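Local coordinates for protein transcriptional regulator AefR (Pseudomonas syringae pv. tomato, PDB 3CDL) that probably acts as a TetR-family transcription factor, binding regulatory DNA through an N-terminal helix-turn-helix domain, at residues Lys10-Val15 against Leu61-Asn66; Ala17-Phe22 against Ala106-Gly111; Arg25-Thr30 against Glu55-Met60; Trp91-Asn96 against Gln158-Leu163; Ala136-Ala141 against Gly145-Val150. All blocks are in the same frame, centred on the assembly; numbering follows the deposited sequence.

Contact 1: Lys10-Val15 against Leu61-Asn66; sequences KRESIV and LQRLWN
Glu12 and Arg63 form a salt bridge between helix 9-24 and helix 53-64, two helices of the N-terminal DNA-binding domain expected of a TetR-family regulator. One carboxylate oxygen takes both terminal nitrogens: Arg63 NH1 reaches Glu12 OE2 at 2.7 Å with an N-H...O angle of 151°, and Arg63 NH2 reaches the same OE2 at 3.0 Å in a weak, more bent bond. OE2 lies at the guanidinium edge, in its plane, and receives NH1 on its syn lone pair. The carboxylate is itself turned by 68° from the guanidinium plane, which fits a grip through one oxygen rather than a side-by-side pairing of two. Arg63 spans the gap because its chain runs extended from CG to NE, whereas Glu12 folds back at chi2 (-67°) to bring its acid end nearer. At the inner nitrogen of the same group, Arg63 NE forms a salt bridge with Glu59, one turn earlier on its own helix. Phe50 packs on Val15 from the loop after helix 43-49. Packing across the contact comes from Val15, whose two methyls meet the guanidinium from one side: CG1 stands 3.6 Å above its plane, offset toward the rim, and CG2 comes within 3.5 Å of Arg63 NH2.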
# COMPACT_ATOMS: atom_id res chain seq x y z
N LYS B 10 16.13 5.01 26.59
CA LYS B 10 16.68 3.66 26.51
C LYS B 10 15.72 2.66 25.86
O LYS B 10 16.17 1.70 25.23
CB LYS B 10 17.13 3.15 27.88
CG LYS B 10 18.19 2.05 27.80
CD LYS B 10 19.48 2.52 27.11
CE LYS B 10 20.31 3.47 28.00
NZ LYS B 10 20.74 2.84 29.28
N ARG B 11 14.41 2.89 26.02
CA ARG B 11 13.42 2.12 25.28
C ARG B 11 13.60 2.39 23.79
O ARG B 11 13.65 1.46 22.99
CB ARG B 11 11.98 2.46 25.71
CG ARG B 11 11.28 1.35 26.51
CD ARG B 11 9.77 1.24 26.23
NE ARG B 11 9.24 -0.07 26.62
CZ ARG B 11 8.03 -0.54 26.33
NH1 ARG B 11 7.17 0.20 25.62
NH2 ARG B 11 7.66 -1.75 26.74
N GLU B 12 13.71 3.68 23.46
CA GLU B 12 13.88 4.12 22.07
C GLU B 12 15.13 3.53 21.47
O GLU B 12 15.11 3.07 20.33
CB GLU B 12 13.91 5.65 21.96
CG GLU B 12 12.64 6.38 22.42
CD GLU B 12 11.41 6.11 21.54
OE1 GLU B 12 10.34 6.68 21.86
OE2 GLU B 12 11.51 5.36 20.54
N SER B 13 16.21 3.52 22.25
CA SER B 13 17.46 2.89 21.87
C SER B 13 17.22 1.46 21.37
O SER B 13 17.63 1.10 20.26
CB SER B 13 18.42 2.90 23.08
OG SER B 13 19.75 2.60 22.71
N ILE B 14 16.54 0.65 22.18
CA ILE B 14 16.27 -0.75 21.85
C ILE B 14 15.31 -0.91 20.65
O ILE B 14 15.53 -1.74 19.76
CB ILE B 14 15.71 -1.52 23.07
CG1 ILE B 14 16.68 -1.42 24.26
CG2 ILE B 14 15.41 -2.97 22.71
CD1 ILE B 14 16.04 -1.67 25.61
N VAL B 15 14.24 -0.11 20.64
CA VAL B 15 13.31 -0.07 19.51
C VAL B 15 14.07 0.24 18.22
O VAL B 15 13.88 -0.45 17.22
CB VAL B 15 12.18 0.97 19.72
CG1 VAL B 15 11.37 1.17 18.46
CG2 VAL B 15 11.26 0.54 20.87
N LEU B 61 3.88 -1.92 16.32
CA LEU B 61 2.57 -1.82 15.70
C LEU B 61 1.80 -0.62 16.27
O LEU B 61 1.44 0.29 15.52
CB LEU B 61 1.80 -3.13 15.91
CG LEU B 61 0.78 -3.59 14.87
CD1 LEU B 61 1.42 -3.75 13.49
CD2 LEU B 61 0.12 -4.90 15.32
N GLN B 62 1.58 -0.62 17.59
CA GLN B 62 0.92 0.49 18.29
C GLN B 62 1.41 1.84 17.76
O GLN B 62 0.61 2.72 17.49
CB GLN B 62 1.15 0.44 19.81
CG GLN B 62 0.84 -0.90 20.52
CD GLN B 62 -0.64 -1.28 20.55
OE1 GLN B 62 -1.30 -1.16 21.58
NE2 GLN B 62 -1.16 -1.75 19.41
N ARG B 63 2.72 1.96 17.61
CA ARG B 63 3.40 3.18 17.16
C ARG B 63 3.08 3.56 15.73
O ARG B 63 3.19 4.72 15.35
CB ARG B 63 4.90 3.00 17.25
CG ARG B 63 5.48 3.20 18.60
CD ARG B 63 6.99 3.23 18.49
NE ARG B 63 7.63 3.08 19.79
CZ ARG B 63 8.83 3.57 20.09
NH1 ARG B 63 9.51 4.26 19.19
NH2 ARG B 63 9.33 3.39 21.30
N LEU B 64 2.72 2.56 14.93
CA LEU B 64 2.60 2.75 13.49
C LEU B 64 1.33 3.49 13.12
O LEU B 64 1.35 4.71 12.97
CB LEU B 64 2.69 1.42 12.75
CG LEU B 64 2.84 1.62 11.24
CD1 LEU B 64 4.00 2.55 10.95
CD2 LEU B 64 3.03 0.30 10.55
N TRP B 65 0.22 2.77 12.99
CA TRP B 65 -1.04 3.39 12.62
C TRP B 65 -1.60 4.29 13.73
O TRP B 65 -2.69 4.86 13.60
CB TRP B 65 -2.06 2.36 12.11
CG TRP B 65 -2.02 1.02 12.82
CD1 TRP B 65 -1.72 -0.19 12.26
CD2 TRP B 65 -2.28 0.76 14.20
NE1 TRP B 65 -1.78 -1.18 13.21
CE2 TRP B 65 -2.13 -0.63 14.41
CE3 TRP B 65 -2.64 1.58 15.30
CZ2 TRP B 65 -2.31 -1.23 15.66
CZ3 TRP B 65 -2.83 0.98 16.54
CH2 TRP B 65 -2.66 -0.41 16.71
N ASN B 66 -0.85 4.43 14.83
CA ASN B 66 -1.10 5.52 15.76
C ASN B 66 -0.78 6.89 15.14
O ASN B 66 -1.35 7.91 15.54
CB ASN B 66 -0.33 5.32 17.07
CG ASN B 66 -1.22 4.87 18.22
OD1 ASN B 66 -1.36 5.57 19.22
ND2 ASN B 66 -1.84 3.70 18.07

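Contact 2: Ala17-Phe22 against Ala106-Gly111; sequences AAIAEF and ARVVVG
The junction between the DNA-binding head of a TetR-type regulator and its C-terminal helical domain runs through this contact, where Ile19 and Phe22 of helix 9-24 receive Val108 of helix 100-114. Val108 is the one residue of 106-111 that touches 17-22, and its CA comes within 6.4 Å of the CA of Phe22. Its two methyls divide the work. Val108 CG1 lies 3.4 Å from the backbone oxygen Ile19 O and 3.8 Å from Ile19 CG2, with the two side chains crossing at about a right angle. The Ile19 branch involved is the one pointing opposite the backbone nitrogen, CG2, while CG1 of the same residue is set beside that nitrogen (chi1 -68°). On the Phe22 side, the closest approach joins Phe22 CB and Val108 CB at 4.2 Å, and Val108 CG2 sits at the edge of the ring, near its plane. Phe22 starts out toward helix 100-114, but the far end of its ring leads away from it. The contact is therefore apolar, apart from the methyl resting on the Ile19 carbonyl. Helix 53-64 adds Met60 against Val108, and helix 32-39 adds Ile35 against Phe22. Farther along helix 100-114, Gly111 O accepts a hydrogen bond from His115 of the second subunit, placing this helix between the head and the dimer partner.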
# COMPACT_ATOMS: atom_id res chain seq x y z
N ALA B 17 17.35 -0.06 17.43
CA ALA B 17 18.15 -1.21 17.06
C ALA B 17 17.26 -2.31 16.50
O ALA B 17 17.67 -3.05 15.60
CB ALA B 17 18.91 -1.71 18.27
N ALA B 18 16.04 -2.43 17.01
CA ALA B 18 15.13 -3.46 16.52
C ALA B 18 14.76 -3.20 15.07
O ALA B 18 14.72 -4.11 14.24
CB ALA B 18 13.89 -3.56 17.41
N ILE B 19 14.51 -1.93 14.76
CA ILE B 19 14.12 -1.50 13.43
C ILE B 19 15.26 -1.78 12.46
O ILE B 19 15.06 -2.43 11.42
CB ILE B 19 13.73 -0.00 13.45
CG1 ILE B 19 12.44 0.17 14.26
CG2 ILE B 19 13.63 0.57 12.03
CD1 ILE B 19 11.92 1.57 14.29
N ALA B 20 16.44 -1.31 12.84
CA ALA B 20 17.67 -1.47 12.08
C ALA B 20 17.95 -2.94 11.82
O ALA B 20 18.13 -3.34 10.67
CB ALA B 20 18.81 -0.84 12.83
N GLU B 21 17.98 -3.74 12.89
CA GLU B 21 18.25 -5.16 12.76
C GLU B 21 17.19 -5.90 11.95
O GLU B 21 17.55 -6.71 11.10
CB GLU B 21 18.46 -5.85 14.12
CG GLU B 21 19.83 -5.60 14.80
CD GLU B 21 21.05 -6.15 14.03
OE1 GLU B 21 22.17 -5.60 14.22
OE2 GLU B 21 20.91 -7.12 13.26
N PHE B 22 15.90 -5.63 12.21
CA PHE B 22 14.82 -6.27 11.45
C PHE B 22 14.88 -5.81 10.00
O PHE B 22 14.41 -6.50 9.09
CB PHE B 22 13.43 -5.95 12.01
CG PHE B 22 13.17 -6.45 13.39
CD1 PHE B 22 12.36 -5.72 14.25
CD2 PHE B 22 13.72 -7.64 13.84
CE1 PHE B 22 12.12 -6.18 15.56
CE2 PHE B 22 13.47 -8.10 15.15
CZ PHE B 22 12.68 -7.37 16.01
N ALA B 106 7.44 1.76 9.60
CA ALA B 106 6.42 1.31 8.69
C ALA B 106 6.95 0.19 7.80
O ALA B 106 6.31 -0.86 7.65
CB ALA B 106 5.95 2.46 7.86
N ARG B 107 8.13 0.42 7.21
CA ARG B 107 8.76 -0.57 6.35
C ARG B 107 9.00 -1.90 7.07
O ARG B 107 8.52 -2.96 6.63
CB ARG B 107 10.09 -0.05 5.82
CG ARG B 107 10.04 0.40 4.39
CD ARG B 107 11.40 0.96 3.95
NE ARG B 107 11.77 2.15 4.72
CZ ARG B 107 11.75 3.40 4.23
NH1 ARG B 107 11.40 3.61 2.97
NH2 ARG B 107 12.10 4.43 5.00
N VAL B 108 9.72 -1.87 8.19
CA VAL B 108 9.92 -3.11 8.92
C VAL B 108 8.60 -3.77 9.37
O VAL B 108 8.52 -4.98 9.35
CB VAL B 108 11.08 -3.09 10.02
CG1 VAL B 108 12.15 -2.07 9.67
CG2 VAL B 108 10.58 -2.87 11.40
N VAL B 109 7.56 -2.99 9.72
CA VAL B 109 6.30 -3.60 10.21
C VAL B 109 5.50 -4.27 9.09
O VAL B 109 5.06 -5.42 9.22
CB VAL B 109 5.41 -2.61 11.03
CG1 VAL B 109 4.11 -3.26 11.42
CG2 VAL B 109 6.12 -2.18 12.28
N VAL B 110 5.31 -3.54 8.00
CA VAL B 110 4.80 -4.10 6.76
C VAL B 110 5.63 -5.28 6.29
O VAL B 110 5.09 -6.32 5.91
CB VAL B 110 4.73 -3.03 5.66
CG1 VAL B 110 4.23 -3.66 4.34
CG2 VAL B 110 3.84 -1.89 6.10
N GLY B 111 6.95 -5.12 6.32
CA GLY B 111 7.84 -6.22 5.95
C GLY B 111 7.66 -7.43 6.84
O GLY B 111 7.78 -8.58 6.39

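Contact 3: Arg25-Thr30 against Glu55-Met60; sequences RGFEIT and ELFAEM
Phe27 and Phe57 make an aromatic edge-to-face pair, with the edge of Phe57 directed at the face of Phe27. Their ring centroids are 5.6 Å apart and their planes are inclined at 68°, a T-shaped geometry that departs somewhat from the perpendicular. Both rings are sent toward each other by the same first torsion: CG lies opposite the backbone nitrogen in Phe27 (chi1 178°) and in Phe57 (chi1 -177°). The apolar touch is made by Phe27 CE1, which is 4.1 Å from Phe57 CD1, while Phe27 CZ lies at the same 4.1 Å from Phe57 CB. Thus the outer end of the Phe27 ring meets the base of the Phe57 side chain. Within the TetR-type DNA-binding domain, this pair joins the loop between helix 9-24 and helix 32-39 to helix 53-64. Gly26, with a positive phi, ends the run of helical backbone angles just before Phe27 and turns the chain into that loop. Cationic partners extend the aromatic cluster: Lys53 makes a cation-pi contact with Phe27, and Arg119 of helix 117-125 makes one with Phe57. Lys53 NZ also bonds to the backbone oxygens of Phe27 and Thr30. Phe22 meets the Phe27 ring from helix 9-24, and Thr113 of helix 100-114 packs on Phe57.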
# COMPACT_ATOMS: atom_id res chain seq x y z
N ARG B 25 18.52 -8.02 8.92
CA ARG B 25 18.48 -9.48 8.89
C ARG B 25 17.10 -9.99 8.48
O ARG B 25 16.96 -11.07 7.92
CB ARG B 25 18.85 -10.06 10.27
CG ARG B 25 20.01 -9.39 10.99
CD ARG B 25 21.36 -9.97 10.59
NE ARG B 25 22.44 -9.43 11.42
CZ ARG B 25 23.66 -9.97 11.53
NH1 ARG B 25 23.99 -11.08 10.85
NH2 ARG B 25 24.56 -9.39 12.32
N GLY B 26 16.07 -9.19 8.75
CA GLY B 26 14.70 -9.66 8.68
C GLY B 26 14.21 -9.88 10.09
O GLY B 26 15.02 -9.96 11.02
N PHE B 27 12.91 -9.99 10.26
CA PHE B 27 12.31 -10.08 11.58
C PHE B 27 12.57 -11.39 12.34
O PHE B 27 13.08 -11.37 13.46
CB PHE B 27 10.80 -9.79 11.51
CG PHE B 27 10.11 -9.91 12.83
CD1 PHE B 27 10.15 -8.84 13.74
CD2 PHE B 27 9.49 -11.08 13.20
CE1 PHE B 27 9.55 -8.94 14.99
CE2 PHE B 27 8.89 -11.20 14.44
CZ PHE B 27 8.91 -10.13 15.34
N GLU B 28 12.20 -12.52 11.73
CA GLU B 28 12.22 -13.84 12.40
C GLU B 28 13.61 -14.39 12.68
O GLU B 28 13.81 -15.03 13.71
CB GLU B 28 11.38 -14.89 11.65
CG GLU B 28 9.91 -15.05 12.15
CD GLU B 28 9.77 -15.91 13.46
OE1 GLU B 28 10.58 -15.75 14.40
OE2 GLU B 28 8.83 -16.73 13.55
N ILE B 29 14.57 -14.14 11.79
CA ILE B 29 15.96 -14.55 12.03
C ILE B 29 16.73 -13.64 13.02
O ILE B 29 17.81 -14.02 13.49
CB ILE B 29 16.80 -14.74 10.73
CG1 ILE B 29 17.46 -13.43 10.30
CG2 ILE B 29 15.97 -15.40 9.62
CD1 ILE B 29 18.64 -13.61 9.34
N THR B 30 16.19 -12.46 13.32
CA THR B 30 16.83 -11.52 14.24
C THR B 30 16.54 -11.89 15.68
O THR B 30 15.39 -12.07 16.07
CB THR B 30 16.32 -10.10 14.01
OG1 THR B 30 16.53 -9.74 12.64
CG2 THR B 30 17.06 -9.11 14.91
N GLU B 55 6.17 -9.02 22.09
CA GLU B 55 5.91 -7.82 22.89
C GLU B 55 6.59 -6.60 22.28
O GLU B 55 6.15 -5.47 22.49
CB GLU B 55 6.37 -8.04 24.34
CG GLU B 55 5.39 -7.53 25.41
CD GLU B 55 5.84 -6.24 26.14
OE1 GLU B 55 6.49 -5.37 25.51
OE2 GLU B 55 5.54 -6.08 27.35
N LEU B 56 7.65 -6.83 21.52
CA LEU B 56 8.38 -5.76 20.86
C LEU B 56 7.69 -5.37 19.55
O LEU B 56 7.51 -4.17 19.25
CB LEU B 56 9.83 -6.19 20.62
CG LEU B 56 10.76 -5.40 19.69
CD1 LEU B 56 11.02 -3.95 20.18
CD2 LEU B 56 12.05 -6.17 19.55
N PHE B 57 7.30 -6.39 18.79
CA PHE B 57 6.46 -6.20 17.61
C PHE B 57 5.15 -5.50 17.96
O PHE B 57 4.68 -4.66 17.20
CB PHE B 57 6.18 -7.53 16.91
CG PHE B 57 5.39 -7.37 15.64
CD1 PHE B 57 6.02 -6.97 14.47
CD2 PHE B 57 4.03 -7.61 15.63
CE1 PHE B 57 5.32 -6.82 13.32
CE2 PHE B 57 3.30 -7.46 14.48
CZ PHE B 57 3.95 -7.05 13.32
N ALA B 58 4.57 -5.86 19.11
CA ALA B 58 3.33 -5.25 19.60
C ALA B 58 3.49 -3.75 19.75
O ALA B 58 2.59 -3.00 19.39
CB ALA B 58 2.90 -5.87 20.91
N GLU B 59 4.65 -3.33 20.24
CA GLU B 59 4.94 -1.94 20.52
C GLU B 59 5.14 -1.15 19.24
O GLU B 59 4.61 -0.06 19.09
CB GLU B 59 6.19 -1.81 21.39
CG GLU B 59 6.05 -0.85 22.57
CD GLU B 59 5.95 0.60 22.17
OE1 GLU B 59 6.94 1.34 22.32
OE2 GLU B 59 4.87 1.00 21.71
N MSE B 60 5.90 -1.72 18.31
CA MSE B 60 6.09 -1.16 16.99
C MSE B 60 4.79 -0.95 16.22
O MSE B 60 4.61 0.06 15.55
CB MSE B 60 7.00 -2.07 16.18
CG MSE B 60 8.45 -1.72 16.26
SE MSE B 60 9.58 -3.12 15.56
CE MSE B 60 8.62 -3.69 13.97

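Contact 4: Trp91-Asn96 against Gln158-Leu163; sequences WGKMRN and QMHALL
Leu163, Lys93 and His160 bury the most surface here, and Met94 completes the contact between helix 82-97 and helix 152-167. The isobutyl group of Leu163 is met at two points. Its CG receives Met94 CE at 3.7 Å, while Leu163 CD2 lies 4.0 Å from Lys93 CB. Met94, a selenomethionine, brings its methyl there by bending at both chi2 and chi3, so that the end of a side chain that starts out beside the neighbouring helix turns in toward it. Lys93 points toward that helix from the start, with CG opposite the backbone nitrogen (chi1 -169°), then bends and crosses the His160 side chain at about a right angle. Lys93 CE is 3.5 Å from both His160 CD2 and His160 NE2, and Lys93 NZ comes to 3.1 Å from the carbon His160 CD2. This is close contact with the imidazole rather than a hydrogen bond to its nitrogen. The ring is also stacked on Phe134 of helix 133-143, which packs against Lys93 as well. The axes of segments 91-96 and 158-163 approach to 10.9 Å and cross at -45°, their N-to-C directions closer to parallel than to antiparallel. Residues of helix 152-167, among them Gln158 and Ala161, also touch the second subunit. The crossing thus ties helix 82-97 to a dimer-interface helix in the all-helical C-terminal domain of a TetR-type regulator.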
# COMPACT_ATOMS: atom_id res chain seq x y z
N TRP B 91 -2.74 18.34 6.82
CA TRP B 91 -1.36 18.68 7.09
C TRP B 91 -0.75 17.90 8.24
O TRP B 91 0.38 17.41 8.13
CB TRP B 91 -1.14 20.19 7.24
CG TRP B 91 -0.83 20.85 5.93
CD1 TRP B 91 -1.61 21.76 5.29
CD2 TRP B 91 0.31 20.63 5.08
NE1 TRP B 91 -1.01 22.15 4.11
CE2 TRP B 91 0.16 21.47 3.96
CE3 TRP B 91 1.45 19.81 5.17
CZ2 TRP B 91 1.11 21.52 2.93
CZ3 TRP B 91 2.39 19.87 4.14
CH2 TRP B 91 2.21 20.71 3.03
N GLY B 92 -1.48 17.79 9.35
CA GLY B 92 -1.07 16.89 10.45
C GLY B 92 -0.66 15.50 9.97
O GLY B 92 0.46 15.05 10.22
N LYS B 93 -1.56 14.81 9.27
CA LYS B 93 -1.23 13.50 8.72
C LYS B 93 -0.07 13.53 7.71
O LYS B 93 0.68 12.57 7.64
CB LYS B 93 -2.46 12.86 8.08
CG LYS B 93 -2.31 11.37 7.69
CD LYS B 93 -1.82 10.50 8.86
CE LYS B 93 -2.26 9.04 8.79
NZ LYS B 93 -2.13 8.36 7.42
N MSE B 94 0.08 14.61 6.94
CA MSE B 94 1.17 14.69 5.97
C MSE B 94 2.53 14.90 6.64
O MSE B 94 3.54 14.34 6.21
CB MSE B 94 0.89 15.77 4.93
CG MSE B 94 2.00 15.97 3.90
SE MSE B 94 2.41 14.33 2.82
CE MSE B 94 0.75 14.25 1.80
N ARG B 95 2.57 15.71 7.69
CA ARG B 95 3.82 15.93 8.42
C ARG B 95 4.31 14.63 9.10
O ARG B 95 5.53 14.41 9.26
CB ARG B 95 3.63 17.08 9.44
CG ARG B 95 3.43 18.48 8.81
CD ARG B 95 3.43 19.59 9.89
NE ARG B 95 2.09 20.05 10.27
CZ ARG B 95 1.49 21.14 9.79
NH1 ARG B 95 2.09 21.94 8.91
NH2 ARG B 95 0.26 21.44 10.19
N ASN B 96 3.37 13.77 9.49
CA ASN B 96 3.71 12.49 10.12
C ASN B 96 4.26 11.47 9.12
O ASN B 96 5.23 10.78 9.39
CB ASN B 96 2.50 11.93 10.91
CG ASN B 96 2.07 12.83 12.06
OD1 ASN B 96 2.88 13.20 12.93
ND2 ASN B 96 0.80 13.18 12.08
N GLN B 158 -10.63 6.75 1.86
CA GLN B 158 -10.41 7.54 0.65
C GLN B 158 -9.57 8.75 1.00
O GLN B 158 -8.55 9.03 0.33
CB GLN B 158 -11.77 7.98 0.09
CG GLN B 158 -12.69 6.83 -0.30
CD GLN B 158 -14.02 7.32 -0.81
OE1 GLN B 158 -14.36 7.07 -1.95
NE2 GLN B 158 -14.78 8.03 0.03
N MSE B 159 -9.96 9.44 2.07
CA MSE B 159 -9.22 10.60 2.57
C MSE B 159 -7.73 10.24 2.71
O MSE B 159 -6.87 10.91 2.18
CB MSE B 159 -9.79 11.03 3.93
CG MSE B 159 -9.99 12.53 4.09
SE MSE B 159 -10.35 13.10 5.94
CE MSE B 159 -11.93 14.16 5.64
N HIS B 160 -7.47 9.16 3.45
CA HIS B 160 -6.13 8.66 3.73
C HIS B 160 -5.38 8.19 2.51
O HIS B 160 -4.18 8.48 2.38
CB HIS B 160 -6.18 7.56 4.78
CG HIS B 160 -6.15 8.08 6.18
ND1 HIS B 160 -7.23 8.00 7.04
CD2 HIS B 160 -5.17 8.72 6.87
CE1 HIS B 160 -6.91 8.54 8.20
NE2 HIS B 160 -5.67 9.00 8.13
N ALA B 161 -6.09 7.48 1.63
CA ALA B 161 -5.61 7.02 0.32
C ALA B 161 -5.11 8.15 -0.57
O ALA B 161 -4.14 8.00 -1.30
CB ALA B 161 -6.73 6.26 -0.42
N LEU B 162 -5.79 9.28 -0.53
CA LEU B 162 -5.39 10.40 -1.37
C LEU B 162 -4.02 10.97 -0.99
O LEU B 162 -3.39 11.57 -1.82
CB LEU B 162 -6.48 11.48 -1.37
CG LEU B 162 -7.53 11.54 -2.52
CD1 LEU B 162 -7.30 10.53 -3.66
CD2 LEU B 162 -9.01 11.55 -2.04
N LEU B 163 -3.58 10.73 0.26
CA LEU B 163 -2.27 11.16 0.79
C LEU B 163 -1.23 10.05 0.76
O LEU B 163 -0.11 10.23 0.31
CB LEU B 163 -2.42 11.64 2.24
CG LEU B 163 -2.66 13.13 2.57
CD1 LEU B 163 -3.77 13.75 1.78
CD2 LEU B 163 -2.89 13.37 4.09

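Contact 5: Ala136-Ala141 against Gly145-Val150; sequences AWIRAA and GRLKPV
Leu147 packs into the side of helix 133-143 against three residues spaced along about one turn. Its CG lies 3.7 Å from Ala141 CB, and Leu147 CD1 reaches Ile138 CG2 at 3.9 Å and Trp137 CZ3 at 4.2 Å. One methyl branch therefore touches all three side chains, since CD1 also meets the Ala141 methyl. The Trp137 and Leu147 side chains cross at about a right angle; the indole reaches over because its CG stands opposite the backbone nitrogen (chi1 -172°). The backbone fixes where the leucine begins. Arg146 N donates to Ala141 O at 3.1 Å with an N-H...O angle of 162°. It belongs to a Schellman motif that ends helix 133-143: Gly145, with a phi of 70°, is the first residue to leave helical angles, and the chain folds back over the last turn. Beyond this shell, Phe195 of helix 181-199 packs on Ile138, and Leu196 and Tyr199 of the same helix pack on Leu147. Trp137 NE1 is held by a hydrogen bond to Gln85 of helix 82-97. Arg146 leads its guanidinium away from the helix, where NH1 bonds to the backbone oxygen of Val80.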
# COMPACT_ATOMS: atom_id res chain seq x y z
N ALA B 136 -13.42 10.22 13.20
CA ALA B 136 -14.12 10.92 14.27
C ALA B 136 -14.70 12.24 13.77
O ALA B 136 -15.84 12.59 14.08
CB ALA B 136 -13.17 11.14 15.45
N TRP B 137 -13.90 12.95 12.98
CA TRP B 137 -14.26 14.23 12.40
C TRP B 137 -15.41 14.11 11.41
O TRP B 137 -16.41 14.82 11.53
CB TRP B 137 -13.03 14.83 11.72
CG TRP B 137 -13.18 16.25 11.25
CD1 TRP B 137 -13.00 17.40 11.99
CD2 TRP B 137 -13.52 16.67 9.92
NE1 TRP B 137 -13.21 18.50 11.20
CE2 TRP B 137 -13.52 18.08 9.92
CE3 TRP B 137 -13.81 15.99 8.74
CZ2 TRP B 137 -13.82 18.82 8.79
CZ3 TRP B 137 -14.10 16.73 7.60
CH2 TRP B 137 -14.11 18.13 7.64
N ILE B 138 -15.26 13.20 10.43
CA ILE B 138 -16.29 12.97 9.42
C ILE B 138 -17.67 12.73 10.05
O ILE B 138 -18.65 13.32 9.63
CB ILE B 138 -15.90 11.82 8.41
CG1 ILE B 138 -14.75 12.26 7.51
CG2 ILE B 138 -17.08 11.40 7.55
CD1 ILE B 138 -13.83 11.12 7.05
N ARG B 139 -17.70 11.86 11.06
CA ARG B 139 -18.90 11.59 11.86
C ARG B 139 -19.45 12.86 12.53
O ARG B 139 -20.65 13.11 12.49
CB ARG B 139 -18.60 10.50 12.91
CG ARG B 139 -19.74 10.19 13.90
CD ARG B 139 -19.61 8.80 14.57
NE ARG B 139 -18.24 8.30 14.56
CZ ARG B 139 -17.85 7.20 13.92
NH1 ARG B 139 -16.56 6.84 13.95
NH2 ARG B 139 -18.73 6.45 13.27
N ALA B 140 -18.57 13.66 13.13
CA ALA B 140 -18.99 14.93 13.72
C ALA B 140 -19.55 15.92 12.68
O ALA B 140 -20.63 16.49 12.86
CB ALA B 140 -17.85 15.56 14.51
N ALA B 141 -18.81 16.09 11.58
CA ALA B 141 -19.20 16.94 10.45
C ALA B 141 -20.56 16.53 9.88
O ALA B 141 -21.39 17.39 9.53
CB ALA B 141 -18.13 16.91 9.37
N GLY B 145 -24.66 18.20 9.83
CA GLY B 145 -25.30 18.30 8.53
C GLY B 145 -24.49 19.06 7.50
O GLY B 145 -25.07 19.73 6.64
N ARG B 146 -23.16 18.94 7.58
CA ARG B 146 -22.25 19.62 6.64
C ARG B 146 -21.58 18.66 5.68
O ARG B 146 -21.00 19.07 4.67
CB ARG B 146 -21.20 20.43 7.39
CG ARG B 146 -21.75 21.81 7.83
CD ARG B 146 -20.69 22.89 7.68
NE ARG B 146 -19.92 23.04 8.91
CZ ARG B 146 -18.85 23.83 9.05
NH1 ARG B 146 -18.24 23.88 10.24
NH2 ARG B 146 -18.39 24.55 8.02
N LEU B 147 -21.65 17.38 6.02
CA LEU B 147 -21.12 16.34 5.17
C LEU B 147 -22.24 15.36 4.84
O LEU B 147 -23.22 15.26 5.57
CB LEU B 147 -19.96 15.60 5.83
CG LEU B 147 -18.53 16.13 5.75
CD1 LEU B 147 -17.63 15.00 6.20
CD2 LEU B 147 -18.12 16.63 4.34
N LYS B 148 -22.07 14.68 3.72
CA LYS B 148 -23.12 13.84 3.18
C LYS B 148 -23.07 12.48 3.87
O LYS B 148 -22.00 12.03 4.28
CB LYS B 148 -22.96 13.84 1.65
CG LYS B 148 -23.08 12.55 0.87
CD LYS B 148 -22.76 12.80 -0.63
CE LYS B 148 -23.26 14.19 -1.14
NZ LYS B 148 -22.66 14.58 -2.47
N PRO B 149 -24.23 11.86 4.10
CA PRO B 149 -24.25 10.53 4.74
C PRO B 149 -23.42 9.47 4.01
O PRO B 149 -23.63 9.19 2.84
CB PRO B 149 -25.73 10.15 4.69
CG PRO B 149 -26.33 11.05 3.65
CD PRO B 149 -25.59 12.33 3.81
N VAL B 150 -22.44 8.91 4.71
CA VAL B 150 -21.68 7.77 4.24
C VAL B 150 -21.08 7.17 5.51
O VAL B 150 -21.04 7.85 6.53
CB VAL B 150 -20.58 8.17 3.17
CG1 VAL B 150 -19.62 9.25 3.69
CG2 VAL B 150 -19.84 6.96 2.66

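From the N terminus, helix 9-24 enters contact 1, which closes a loop on helix 53-64; contact 3 nests inside that loop and also inside the longer one closed by contact 2. Contacts 1 and 2 share helix 9-24 and cross along the chain. Contacts 1 and 3 hold the N-terminal head together, and contact 2 joins it to helix 100-114; contacts 2 and 3 also meet where Met60 packs on Val109. Contact 4 opens on helix 82-97 before contact 2 closes, and the two therefore cross. Contact 5 closes a short turn at the end of helix 133-143, nests within contact 4 and touches it through Met159; the centre of contact 5 lies about 38 Å from that of contact 3.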